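Local coordinates for protein SAM-dependent O-methyltransferase (Thermotoga maritima, PDB 1O54) that probably transfers a methyl group from S-adenosyl-L-methionine to N1 of adenosine 58 in tRNA, working as a homotetramer, at residues 98-103 against 262-267; 115-120 against 141-146; 184-189 against 210-215; 206-211 against 266-271. All coordinates share one frame; numbering follows the deposited sequence.

Contact 1. Residues 98-103 against 262-267; sequences PKDSSF and AYMIFA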
loop_
_atom_site.group_PDB
_atom_site.type_symbol
_atom_site.label_atom_id
_atom_site.label_comp_id
_atom_site.label_asym_id
_atom_site.label_seq_id
_atom_site.Cartn_x
_atom_site.Cartn_y
_atom_site.Cartn_z
ATOM N N PRO A 98 14.907 6.884 -7.405
ATOM C CA PRO A 98 14.473 6.426 -8.727
ATOM C C PRO A 98 13.006 6.085 -8.913
ATOM O O PRO A 98 12.444 6.398 -9.961
ATOM C CB PRO A 98 15.291 5.140 -8.914
ATOM C CG PRO A 98 16.577 5.468 -8.233
ATOM C CD PRO A 98 16.151 6.193 -6.965
ATOM N N LYS A 99 12.379 5.428 -7.926
ATOM C CA LYS A 99 10.941 5.139 -8.033
ATOM C C LYS A 99 10.149 6.437 -8.246
ATOM O O LYS A 99 9.126 6.460 -8.926
ATOM C CB LYS A 99 10.407 4.413 -6.782
ATOM C CG LYS A 99 10.303 5.256 -5.490
ATOM C CD LYS A 99 9.463 4.529 -4.442
ATOM C CE LYS A 99 9.030 5.387 -3.328
ATOM N NZ LYS A 99 7.892 6.250 -3.597
ATOM N N ASP A 100 10.646 7.530 -7.685
ATOM C CA ASP A 100 9.967 8.796 -7.859
ATOM C C ASP A 100 10.494 9.524 -9.111
ATOM O O ASP A 100 9.714 10.058 -9.855
ATOM C CB ASP A 100 10.138 9.690 -6.629
ATOM C CG ASP A 100 9.451 9.137 -5.377
ATOM O OD1 ASP A 100 8.400 8.412 -5.464
ATOM O OD2 ASP A 100 9.889 9.441 -4.240
ATOM N N SER A 101 11.811 9.651 -9.259
ATOM C CA SER A 101 12.364 10.441 -10.356
ATOM C C SER A 101 11.889 9.991 -11.750
ATOM O O SER A 101 11.565 10.826 -12.580
ATOM C CB SER A 101 13.902 10.509 -10.271
ATOM O OG SER A 101 14.452 9.239 -10.344
ATOM N N SER A 102 11.815 8.682 -11.989
ATOM C CA SER A 102 11.358 8.162 -13.268
ATOM C C SER A 102 9.915 8.613 -13.577
ATOM O O SER A 102 9.584 9.087 -14.683
ATOM C CB SER A 102 11.492 6.619 -13.253
ATOM O OG SER A 102 10.814 5.995 -12.153
ATOM N N PHE A 103 9.065 8.465 -12.571
ATOM C CA PHE A 103 7.677 8.852 -12.675
ATOM C C PHE A 103 7.543 10.365 -12.900
ATOM O O PHE A 103 6.775 10.821 -13.777
ATOM C CB PHE A 103 6.953 8.402 -11.418
ATOM C CG PHE A 103 5.499 8.810 -11.374
ATOM C CD1 PHE A 103 4.550 8.198 -12.187
ATOM C CD2 PHE A 103 5.080 9.774 -10.475
ATOM C CE1 PHE A 103 3.203 8.576 -12.117
ATOM C CE2 PHE A 103 3.766 10.122 -10.382
ATOM C CZ PHE A 103 2.822 9.525 -11.200
ATOM N N ALA A 262 8.586 10.645 -0.661
ATOM C CA ALA A 262 8.101 11.999 -0.901
ATOM C C ALA A 262 6.679 12.038 -1.479
ATOM O O ALA A 262 6.289 11.167 -2.244
ATOM C CB ALA A 262 9.065 12.724 -1.871
ATOM N N TYR A 263 5.929 13.081 -1.123
ATOM C CA TYR A 263 4.680 13.435 -1.793
ATOM C C TYR A 263 5.090 14.201 -3.040
ATOM O O TYR A 263 5.938 15.072 -2.961
ATOM C CB TYR A 263 3.802 14.298 -0.908
ATOM C CG TYR A 263 3.401 13.564 0.362
ATOM C CD1 TYR A 263 4.066 13.762 1.551
ATOM C CD2 TYR A 263 2.394 12.601 0.325
ATOM C CE1 TYR A 263 3.696 13.073 2.698
ATOM C CE2 TYR A 263 2.029 11.888 1.477
ATOM C CZ TYR A 263 2.677 12.143 2.647
ATOM O OH TYR A 263 2.345 11.480 3.823
ATOM N N MET A 264 4.524 13.832 -4.179
ATOM C CA MET A 264 4.814 14.485 -5.438
ATOM C C MET A 264 3.639 15.344 -5.866
ATOM O O MET A 264 2.507 14.839 -5.935
ATOM C CB MET A 264 5.059 13.436 -6.498
ATOM C CG MET A 264 6.223 12.542 -6.155
ATOM S SD MET A 264 6.459 11.123 -7.252
ATOM C CE MET A 264 5.158 9.976 -6.660
ATOM N N ILE A 265 3.901 16.601 -6.196
ATOM C CA ILE A 265 2.850 17.527 -6.585
ATOM C C ILE A 265 3.109 18.013 -7.982
ATOM O O ILE A 265 4.231 18.410 -8.278
ATOM C CB ILE A 265 2.807 18.732 -5.625
ATOM C CG1 ILE A 265 2.657 18.288 -4.143
ATOM C CG2 ILE A 265 1.680 19.668 -6.005
ATOM C CD1 ILE A 265 2.889 19.399 -3.154
ATOM N N PHE A 266 2.073 17.991 -8.824
ATOM C CA PHE A 266 2.190 18.406 -10.220
ATOM C C PHE A 266 1.163 19.470 -10.529
ATOM O O PHE A 266 0.090 19.491 -9.938
ATOM C CB PHE A 266 1.891 17.179 -11.089
ATOM C CG PHE A 266 2.830 16.018 -10.848
ATOM C CD1 PHE A 266 2.514 15.060 -9.905
ATOM C CD2 PHE A 266 4.006 15.900 -11.524
ATOM C CE1 PHE A 266 3.391 13.979 -9.642
ATOM C CE2 PHE A 266 4.874 14.819 -11.284
ATOM C CZ PHE A 266 4.554 13.881 -10.327
ATOM N N ALA A 267 1.465 20.332 -11.496
ATOM C CA ALA A 267 0.549 21.350 -11.968
ATOM C C ALA A 267 0.970 21.768 -13.386
ATOM O O ALA A 267 2.114 21.566 -13.791
ATOM C CB ALA A 267 0.563 22.514 -11.040
HETATM O O HOH W 1 6.217 8.768 -3.448
#

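Contact 2. Residues 115-120 against 141-146; sequences RIIDTG and FAYEKR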
loop_
_atom_site.group_PDB
_atom_site.type_symbol
_atom_site.label_atom_id
_atom_site.label_comp_id
_atom_site.label_asym_id
_atom_site.label_seq_id
_atom_site.Cartn_x
_atom_site.Cartn_y
_atom_site.Cartn_z
ATOM N N ARG A 115 13.710 22.192 -22.888
ATOM C CA ARG A 115 14.437 23.047 -21.959
ATOM C C ARG A 115 13.743 22.900 -20.592
ATOM O O ARG A 115 12.525 23.153 -20.464
ATOM C CB ARG A 115 14.392 24.505 -22.427
ATOM C CG ARG A 115 15.215 24.716 -23.711
ATOM C CD ARG A 115 14.879 26.003 -24.492
ATOM N NE ARG A 115 15.223 27.194 -23.715
ATOM C CZ ARG A 115 14.345 28.011 -23.110
ATOM N NH1 ARG A 115 13.044 27.785 -23.161
ATOM N NH2 ARG A 115 14.780 29.082 -22.479
ATOM N N ILE A 116 14.526 22.522 -19.591
ATOM C CA ILE A 116 14.010 22.131 -18.289
ATOM C C ILE A 116 14.785 22.896 -17.205
ATOM O O ILE A 116 16.016 22.969 -17.283
ATOM C CB ILE A 116 14.274 20.630 -18.055
ATOM C CG1 ILE A 116 13.636 19.764 -19.145
ATOM C CG2 ILE A 116 13.806 20.236 -16.643
ATOM C CD1 ILE A 116 12.177 19.817 -19.199
ATOM N N ILE A 117 14.091 23.427 -16.208
ATOM C CA ILE A 117 14.747 24.017 -15.030
ATOM C C ILE A 117 14.696 22.967 -13.918
ATOM O O ILE A 117 13.652 22.365 -13.676
ATOM C CB ILE A 117 14.076 25.335 -14.616
ATOM C CG1 ILE A 117 14.443 26.443 -15.630
ATOM C CG2 ILE A 117 14.440 25.760 -13.208
ATOM C CD1 ILE A 117 13.632 27.687 -15.488
ATOM N N ASP A 118 15.806 22.812 -13.216
ATOM C CA ASP A 118 15.913 21.913 -12.064
ATOM C C ASP A 118 16.535 22.706 -10.924
ATOM O O ASP A 118 17.591 23.300 -11.076
ATOM C CB ASP A 118 16.830 20.762 -12.452
ATOM C CG ASP A 118 17.047 19.766 -11.334
ATOM O OD1 ASP A 118 18.219 19.324 -11.126
ATOM O OD2 ASP A 118 16.117 19.390 -10.593
ATOM N N THR A 119 15.886 22.743 -9.767
ATOM C CA THR A 119 16.491 23.414 -8.624
ATOM C C THR A 119 15.865 22.943 -7.310
ATOM O O THR A 119 14.673 22.750 -7.293
ATOM C CB THR A 119 16.328 24.929 -8.774
ATOM O OG1 THR A 119 17.135 25.622 -7.794
ATOM C CG2 THR A 119 14.899 25.424 -8.563
ATOM N N GLY A 120 16.628 22.752 -6.233
ATOM C CA GLY A 120 18.065 22.650 -6.209
ATOM C C GLY A 120 18.512 21.380 -6.885
ATOM O O GLY A 120 17.700 20.658 -7.460
ATOM N N PHE A 141 18.711 23.403 -17.105
ATOM C CA PHE A 141 19.295 24.572 -16.405
ATOM C C PHE A 141 19.131 24.272 -14.927
ATOM O O PHE A 141 18.018 24.308 -14.371
ATOM C CB PHE A 141 18.578 25.848 -16.833
ATOM C CG PHE A 141 18.591 26.051 -18.314
ATOM C CD1 PHE A 141 19.692 26.589 -18.936
ATOM C CD2 PHE A 141 17.506 25.653 -19.092
ATOM C CE1 PHE A 141 19.721 26.770 -20.304
ATOM C CE2 PHE A 141 17.538 25.804 -20.459
ATOM C CZ PHE A 141 18.632 26.339 -21.074
ATOM N N ALA A 142 20.248 23.928 -14.317
ATOM C CA ALA A 142 20.270 23.429 -12.947
ATOM C C ALA A 142 20.805 24.473 -11.988
ATOM O O ALA A 142 22.018 24.754 -11.965
ATOM C CB ALA A 142 21.108 22.142 -12.896
ATOM N N TYR A 143 19.902 25.050 -11.200
ATOM C CA TYR A 143 20.263 26.119 -10.298
ATOM C C TYR A 143 20.610 25.540 -8.931
ATOM O O TYR A 143 19.788 24.866 -8.304
ATOM C CB TYR A 143 19.121 27.097 -10.177
ATOM C CG TYR A 143 18.909 27.968 -11.386
ATOM C CD1 TYR A 143 18.367 27.471 -12.551
ATOM C CD2 TYR A 143 19.177 29.336 -11.324
ATOM C CE1 TYR A 143 18.147 28.309 -13.656
ATOM C CE2 TYR A 143 18.974 30.168 -12.411
ATOM C CZ TYR A 143 18.466 29.652 -13.568
ATOM O OH TYR A 143 18.260 30.492 -14.642
ATOM N N GLU A 144 21.816 25.810 -8.485
ATOM C CA GLU A 144 22.298 25.329 -7.204
ATOM C C GLU A 144 23.232 26.331 -6.615
ATOM O O GLU A 144 24.393 26.373 -6.993
ATOM C CB GLU A 144 23.022 24.019 -7.373
ATOM C CG GLU A 144 23.601 23.439 -6.099
ATOM C CD GLU A 144 22.557 23.237 -5.046
ATOM O OE1 GLU A 144 21.810 22.218 -5.113
ATOM O OE2 GLU A 144 22.457 24.118 -4.162
ATOM N N LYS A 145 22.710 27.114 -5.694
ATOM C CA LYS A 145 23.484 28.165 -5.021
ATOM C C LYS A 145 24.543 27.613 -4.053
ATOM O O LYS A 145 25.461 28.334 -3.667
ATOM C CB LYS A 145 22.532 29.103 -4.257
ATOM C CG LYS A 145 21.746 28.424 -3.131
ATOM C CD LYS A 145 20.816 29.403 -2.424
ATOM C CE LYS A 145 19.871 28.666 -1.501
ATOM N NZ LYS A 145 19.016 29.603 -0.695
ATOM N N ARG A 146 24.404 26.360 -3.632
ATOM C CA ARG A 146 25.394 25.740 -2.739
ATOM C C ARG A 146 26.576 25.221 -3.546
ATOM O O ARG A 146 26.482 24.204 -4.211
ATOM C CB ARG A 146 24.770 24.617 -1.919
ATOM C CG ARG A 146 23.612 25.038 -1.039
ATOM C CD ARG A 146 22.831 23.847 -0.496
ATOM N NE ARG A 146 22.205 23.077 -1.584
ATOM C CZ ARG A 146 21.675 21.868 -1.434
ATOM N NH1 ARG A 146 21.648 21.279 -0.244
ATOM N NH2 ARG A 146 21.132 21.256 -2.476
#

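Contact 3. Residues 184-189 against 210-215; sequences ALFLDV and ATVCPT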
loop_
_atom_site.group_PDB
_atom_site.type_symbol
_atom_site.label_atom_id
_atom_site.label_comp_id
_atom_site.label_asym_id
_atom_site.label_seq_id
_atom_site.Cartn_x
_atom_site.Cartn_y
_atom_site.Cartn_z
ATOM N N ALA A 184 9.321 22.458 -18.843
ATOM C CA ALA A 184 8.960 21.883 -17.544
ATOM C C ALA A 184 9.960 22.352 -16.495
ATOM O O ALA A 184 11.066 22.799 -16.834
ATOM C CB ALA A 184 8.939 20.392 -17.594
ATOM N N LEU A 185 9.573 22.213 -15.235
ATOM C CA LEU A 185 10.358 22.689 -14.133
ATOM C C LEU A 185 10.161 21.756 -12.965
ATOM O O LEU A 185 9.039 21.423 -12.600
ATOM C CB LEU A 185 9.946 24.117 -13.771
ATOM C CG LEU A 185 10.812 24.854 -12.740
ATOM C CD1 LEU A 185 10.763 26.330 -12.982
ATOM C CD2 LEU A 185 10.391 24.486 -11.323
ATOM N N PHE A 186 11.269 21.345 -12.373
ATOM C CA PHE A 186 11.243 20.531 -11.144
ATOM C C PHE A 186 11.876 21.330 -10.009
ATOM O O PHE A 186 13.006 21.853 -10.127
ATOM C CB PHE A 186 12.033 19.242 -11.306
ATOM C CG PHE A 186 12.002 18.393 -10.082
ATOM C CD1 PHE A 186 10.801 17.769 -9.694
ATOM C CD2 PHE A 186 13.117 18.242 -9.283
ATOM C CE1 PHE A 186 10.750 16.990 -8.528
ATOM C CE2 PHE A 186 13.077 17.457 -8.129
ATOM C CZ PHE A 186 11.883 16.851 -7.743
ATOM N N LEU A 187 11.162 21.365 -8.887
ATOM C CA LEU A 187 11.528 22.175 -7.752
ATOM C C LEU A 187 11.712 21.253 -6.548
ATOM O O LEU A 187 10.807 20.486 -6.210
ATOM C CB LEU A 187 10.426 23.159 -7.448
ATOM C CG LEU A 187 10.641 24.094 -6.247
ATOM C CD1 LEU A 187 11.796 25.040 -6.442
ATOM C CD2 LEU A 187 9.336 24.866 -6.013
ATOM N N ASP A 188 12.882 21.341 -5.899
ATOM C CA ASP A 188 13.128 20.552 -4.725
ATOM C C ASP A 188 13.961 21.428 -3.787
ATOM O O ASP A 188 15.187 21.542 -3.941
ATOM C CB ASP A 188 13.871 19.298 -5.075
ATOM C CG ASP A 188 14.039 18.345 -3.900
ATOM O OD1 ASP A 188 13.669 18.672 -2.768
ATOM O OD2 ASP A 188 14.583 17.233 -4.058
ATOM N N VAL A 189 13.275 22.063 -2.858
ATOM C CA VAL A 189 13.861 23.039 -1.916
ATOM C C VAL A 189 13.127 22.840 -0.599
ATOM O O VAL A 189 12.076 22.201 -0.574
ATOM C CB VAL A 189 13.704 24.493 -2.386
ATOM C CG1 VAL A 189 14.447 24.742 -3.701
ATOM C CG2 VAL A 189 12.262 24.843 -2.567
ATOM N N ALA A 210 6.589 20.271 -11.356
ATOM C CA ALA A 210 6.542 19.247 -10.291
ATOM C C ALA A 210 7.392 19.672 -9.125
ATOM O O ALA A 210 8.405 20.351 -9.313
ATOM C CB ALA A 210 6.964 17.866 -10.807
ATOM N N THR A 211 6.997 19.269 -7.921
ATOM C CA THR A 211 7.828 19.444 -6.733
ATOM C C THR A 211 7.618 18.213 -5.815
ATOM O O THR A 211 6.686 17.402 -6.015
ATOM C CB THR A 211 7.520 20.783 -6.047
ATOM O OG1 THR A 211 8.499 21.064 -4.999
ATOM C CG2 THR A 211 6.188 20.800 -5.336
ATOM N N VAL A 212 8.517 18.042 -4.861
ATOM C CA VAL A 212 8.405 16.963 -3.887
ATOM C C VAL A 212 8.404 17.574 -2.497
ATOM O O VAL A 212 9.099 18.582 -2.252
ATOM C CB VAL A 212 9.544 15.971 -4.015
ATOM C CG1 VAL A 212 9.391 15.147 -5.300
ATOM C CG2 VAL A 212 10.938 16.685 -3.969
ATOM N N CYS A 213 7.589 17.009 -1.608
ATOM C CA CYS A 213 7.459 17.462 -0.235
ATOM C C CYS A 213 7.556 16.237 0.675
ATOM O O CYS A 213 6.910 15.237 0.430
ATOM C CB CYS A 213 6.093 18.142 -0.008
ATOM S SG CYS A 213 5.876 19.711 -0.855
ATOM N N PRO A 214 8.367 16.289 1.718
ATOM C CA PRO A 214 8.465 15.191 2.647
ATOM C C PRO A 214 7.308 15.020 3.618
ATOM O O PRO A 214 7.133 13.910 4.108
ATOM C CB PRO A 214 9.748 15.505 3.434
ATOM C CG PRO A 214 9.899 16.920 3.388
ATOM C CD PRO A 214 9.353 17.340 2.019
ATOM N N THR A 215 6.590 16.099 3.916
ATOM C CA THR A 215 5.531 16.072 4.935
ATOM C C THR A 215 4.183 16.521 4.348
ATOM O O THR A 215 4.098 17.268 3.396
ATOM C CB THR A 215 5.826 16.956 6.125
ATOM O OG1 THR A 215 5.788 18.358 5.748
ATOM C CG2 THR A 215 7.220 16.698 6.700
HETATM O O HOH W 2 12.012 18.414 -0.332
HETATM O O HOH W 3 10.358 21.188 -2.820
#

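Contact 4. Residues 206-211 against 266-271; sequences GGRFAT and FATKVC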
loop_
_atom_site.group_PDB
_atom_site.type_symbol
_atom_site.label_atom_id
_atom_site.label_comp_id
_atom_site.label_asym_id
_atom_site.label_seq_id
_atom_site.Cartn_x
_atom_site.Cartn_y
_atom_site.Cartn_z
ATOM N N GLY A 206 1.115 26.075 -20.934
ATOM C CA GLY A 206 0.953 24.639 -20.964
ATOM C C GLY A 206 2.166 23.895 -20.416
ATOM O O GLY A 206 2.206 22.670 -20.452
ATOM N N GLY A 207 3.137 24.622 -19.883
ATOM C CA GLY A 207 4.330 23.982 -19.296
ATOM C C GLY A 207 3.979 23.244 -17.999
ATOM O O GLY A 207 2.982 23.542 -17.320
ATOM N N ARG A 208 4.832 22.308 -17.634
ATOM C CA ARG A 208 4.539 21.417 -16.531
ATOM C C ARG A 208 5.501 21.623 -15.366
ATOM O O ARG A 208 6.723 21.757 -15.522
ATOM C CB ARG A 208 4.612 19.986 -17.000
ATOM C CG ARG A 208 3.609 19.677 -18.103
ATOM C CD ARG A 208 3.718 18.272 -18.692
ATOM N NE ARG A 208 2.514 18.001 -19.514
ATOM C CZ ARG A 208 2.408 18.332 -20.788
ATOM N NH1 ARG A 208 3.397 18.959 -21.405
ATOM N NH2 ARG A 208 1.299 18.065 -21.455
ATOM N N PHE A 209 4.917 21.633 -14.184
ATOM C CA PHE A 209 5.593 21.876 -12.925
ATOM C C PHE A 209 5.500 20.626 -12.042
ATOM O O PHE A 209 4.434 20.010 -11.960
ATOM C CB PHE A 209 4.862 23.049 -12.217
ATOM C CG PHE A 209 5.283 23.263 -10.782
ATOM C CD1 PHE A 209 4.616 22.641 -9.726
ATOM C CD2 PHE A 209 6.417 23.992 -10.486
ATOM C CE1 PHE A 209 5.033 22.815 -8.404
ATOM C CE2 PHE A 209 6.827 24.198 -9.163
ATOM C CZ PHE A 209 6.131 23.590 -8.125
ATOM N N ALA A 210 6.589 20.271 -11.356
ATOM C CA ALA A 210 6.542 19.247 -10.291
ATOM C C ALA A 210 7.392 19.672 -9.125
ATOM O O ALA A 210 8.405 20.351 -9.313
ATOM C CB ALA A 210 6.964 17.866 -10.807
ATOM N N THR A 211 6.997 19.269 -7.921
ATOM C CA THR A 211 7.828 19.444 -6.733
ATOM C C THR A 211 7.618 18.213 -5.815
ATOM O O THR A 211 6.686 17.402 -6.015
ATOM C CB THR A 211 7.520 20.783 -6.047
ATOM O OG1 THR A 211 8.499 21.064 -4.999
ATOM C CG2 THR A 211 6.188 20.800 -5.336
ATOM N N PHE A 266 2.073 17.991 -8.824
ATOM C CA PHE A 266 2.190 18.406 -10.220
ATOM C C PHE A 266 1.163 19.470 -10.529
ATOM O O PHE A 266 0.090 19.491 -9.938
ATOM C CB PHE A 266 1.891 17.179 -11.089
ATOM C CG PHE A 266 2.830 16.018 -10.848
ATOM C CD1 PHE A 266 2.514 15.060 -9.905
ATOM C CD2 PHE A 266 4.006 15.900 -11.524
ATOM C CE1 PHE A 266 3.391 13.979 -9.642
ATOM C CE2 PHE A 266 4.874 14.819 -11.284
ATOM C CZ PHE A 266 4.554 13.881 -10.327
ATOM N N ALA A 267 1.465 20.332 -11.496
ATOM C CA ALA A 267 0.549 21.350 -11.968
ATOM C C ALA A 267 0.970 21.768 -13.386
ATOM O O ALA A 267 2.114 21.566 -13.791
ATOM C CB ALA A 267 0.563 22.514 -11.040
ATOM N N THR A 268 0.012 22.312 -14.130
ATOM C CA THR A 268 0.232 22.805 -15.485
ATOM C C THR A 268 -0.024 24.292 -15.527
ATOM O O THR A 268 -1.090 24.721 -15.099
ATOM C CB THR A 268 -0.735 22.066 -16.419
ATOM O OG1 THR A 268 -0.395 20.659 -16.441
ATOM C CG2 THR A 268 -0.609 22.570 -17.848
ATOM N N LYS A 269 0.932 25.048 -16.052
ATOM C CA LYS A 269 0.802 26.486 -16.191
ATOM C C LYS A 269 -0.162 26.866 -17.288
ATOM O O LYS A 269 -0.077 26.371 -18.420
ATOM C CB LYS A 269 2.158 27.113 -16.495
ATOM C CG LYS A 269 2.140 28.674 -16.548
ATOM C CD LYS A 269 2.940 29.180 -17.594
ATOM C CE LYS A 269 2.781 30.650 -17.876
ATOM N NZ LYS A 269 4.035 31.349 -17.556
ATOM N N VAL A 270 -1.043 27.801 -16.969
ATOM C CA VAL A 270 -1.848 28.488 -17.974
ATOM C C VAL A 270 -1.572 29.985 -17.887
ATOM O O VAL A 270 -0.985 30.466 -16.910
ATOM C CB VAL A 270 -3.319 28.168 -17.821
ATOM C CG1 VAL A 270 -3.538 26.676 -18.099
ATOM C CG2 VAL A 270 -3.861 28.582 -16.423
ATOM N N CYS A 271 -1.971 30.723 -18.911
ATOM C CA CYS A 271 -1.611 32.139 -18.987
ATOM C C CYS A 271 -2.377 32.996 -17.987
ATOM O O CYS A 271 -1.827 33.945 -17.442
ATOM C CB CYS A 271 -1.810 32.667 -20.409
ATOM S SG CYS A 271 -0.659 31.824 -21.525
#

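Contact 1. Residues 98-103 against 262-267
Met264 carries the apolar half of this contact, reaching from strand 263-269 to helix 98-107. Its sulfur sits at the edge of the Phe103 ring, near the ring plane, with SD 3.8 Å from Phe103 CD2. This is a Met-aromatic contact. A bend at the last torsion (chi3 -78°) brings Met264 CE equally close to Phe103 CD2. The second aromatic partner is Phe266. Its CZ lies 3.8 Å from Phe103 CE2, and the rings meet obliquely, with their planes at 88°. Ile104 and Met107 of the same helix extend this packing, and Phe241 of a second subunit meets the Phe103 ring.

The polar half is at Asp100. Its OD1 takes a salt bridge from Lys99 NZ at 2.9 Å, and its OD2 is hydrogen-bonded to Thr261. Water 1 bridges the segments, donating to Asp100 OD1 at 3.0 Å and to Ala262 O at 2.7 Å. Asp100 OD1 also lies 3.8 Å from Met264 SD, where the two halves meet.

The helix thus covers the sheet through sulfur and aromatic carbon, while the buried carboxylate is paired with a lysine, a hydroxyl and a water. That pairing would probably favour its charged form.

Contact 2. Residues 115-120 against 141-146
The Phe141 ring meets Arg115 at its edge: Arg115 CB lies in the ring plane, 3.9 Å from Phe141 CE2. The guanidinium and ring planes are 64° apart, so they do not stack. Arg115 NH1 bonds instead to Lys180 O. The Tyr143 ring has Asp118 O at its edge, and Ile117 CG2 approaches it obliquely. Its hydroxyl bonds to Glu179, and Phe177 meets the ring edge-to-face. The guanidinium of Arg146 grips Glu144 side-on, with NE 2.8 Å from Glu144 OE2 and NH2 2.9 Å from Glu144 OE1. Arg146 N is a third donor, to the anti lone pair of Glu144 OE2.

The backbones pair in parallel. Phe141 N gives to Ile116 O at 2.7 Å, Asp118 N to Phe141 O, and Tyr143 N to Asp118 O. Thr119 OG1, anti to its own N (chi1 -169°), reaches Tyr143 O at 2.8 Å from above the carbonyl plane.

Glu144, predicted to bind S-adenosyl-L-methionine, also accepts from Val121 N and Gly122 N through OE1. A leucine here would probably leave Arg146 without its charge partner and these two amides without their acceptor.

Strands 115-119 and 139-143 belong to a beta-alpha-beta unit of the Rossmann-like fold. Helix 125-134 covers the side of Asp118 and Ala142, and strand 182-187 flanks strand 115-119.

Contact 3. Residues 184-189 against 210-215
Phe186 and Ala210 pair across two parallel strands of the Rossmann-like methyltransferase sheet, 182-187 and 207-213. This end is tightly packed. Ala210 N bonds to Leu185 O, and Ala210 O receives Leu187 N, both at 3.0 Å. The Phe186 ring leans over the neighbouring strand because CG is anti to the backbone N (chi1 -179°). Ala210 CB and Val212 CG1 both lie at its edge, in the ring plane. Phe186 CZ is 3.9 Å from Val212 CG1, and the two side chains cross at about a right angle. A serine in place of Phe186 would probably open a gap beside Ala210 and Val212 and leave the valine methyls without this aromatic support. On the side of Leu187 and Thr211, the two side chains run alongside each other, and Pro192 and helix 196-202 cover the leucine.

Toward the C-terminal ends the strands part, and water enters. Asp188, predicted to bind S-adenosyl-L-methionine, sets its carboxylate against a methyl, with CG 3.5 Å from Val212 CG2. Water 2 donates to Asp188 OD1 at 3.0 Å and only weakly to Val212 O. Water 3 accepts from Val189 N and lies 2.9 Å from Thr211 OG1. The threonine hydroxyl gives its own proton to Leu187 O at 2.7 Å, from 49° above the carbonyl plane.

Contact 4. Residues 206-211 against 266-271
Phe209 and Ala267 face each other on one side of this strand pair, with Phe209 CD1 4.3 Å from Ala267 CB. The ring stands obliquely to that methyl. With CG anti to the backbone N (chi1 169°), the Phe209 ring is carried over toward Leu185, Leu187 and helix 196-202. On the other side, Phe266 turns its CD2-CE2 flank to Ala210. Ala210 CB is 3.6 Å from Phe266 CD2, again obliquely to the ring. Thr268 lies on this same side and points its methyl at the glycine turn, with CG2 3.8 Å from Gly206 O.

Strand 207-213 pairs in parallel with strand 182-187. The reversed strand 263-269 lies between strands 207-213 and 234-245 and is antiparallel to both, the inserted antiparallel strand characteristic of class I methyltransferases. Phe209 and Ala267 form a hydrogen-bonded pair: Phe209 N gives to Ala267 O at 2.8 Å, and Ala267 N returns to Phe209 O at 3.0 Å. Beyond it, Lys269 N bonds to Gly207 O at 2.8 Å. Gly206 N reaches Lys269 O at 2.8 Å along a more bent path, 141° at the hydrogen. The positive phi of Gly206 (81°) would jam a side chain against the preceding carbonyl.

The Lys269 chain leads away to Trp200, bonding to its carbonyl and making a cation-pi contact. Arg208 extends toward a second subunit, where its NH2 bonds to Ile79 O.

Overall arrangement
Contacts 2, 3 and 4 follow one another across a single mixed sheet. Contact 2 joins contact 3 through strands 115-119 and 182-187, where Thr119 O accepts from Asp188 N at 2.7 Å, probably a hydrogen bond. Contacts 3 and 4 share strand 207-213, and their centres are 12 Å apart. Contact 1 adds helix 98-107 to strand 263-269, which it shares with contact 4. Contacts 2 and 3 hold two residues predicted to bind S-adenosyl-L-methionine, Glu144 and Asp188, with side chains about 8 Å apart. Contact 1 comes near this pocket: the side chain of Ala262 is about 7 Å from that of Asp188. Contacts 1 and 4 both touch the second subunit.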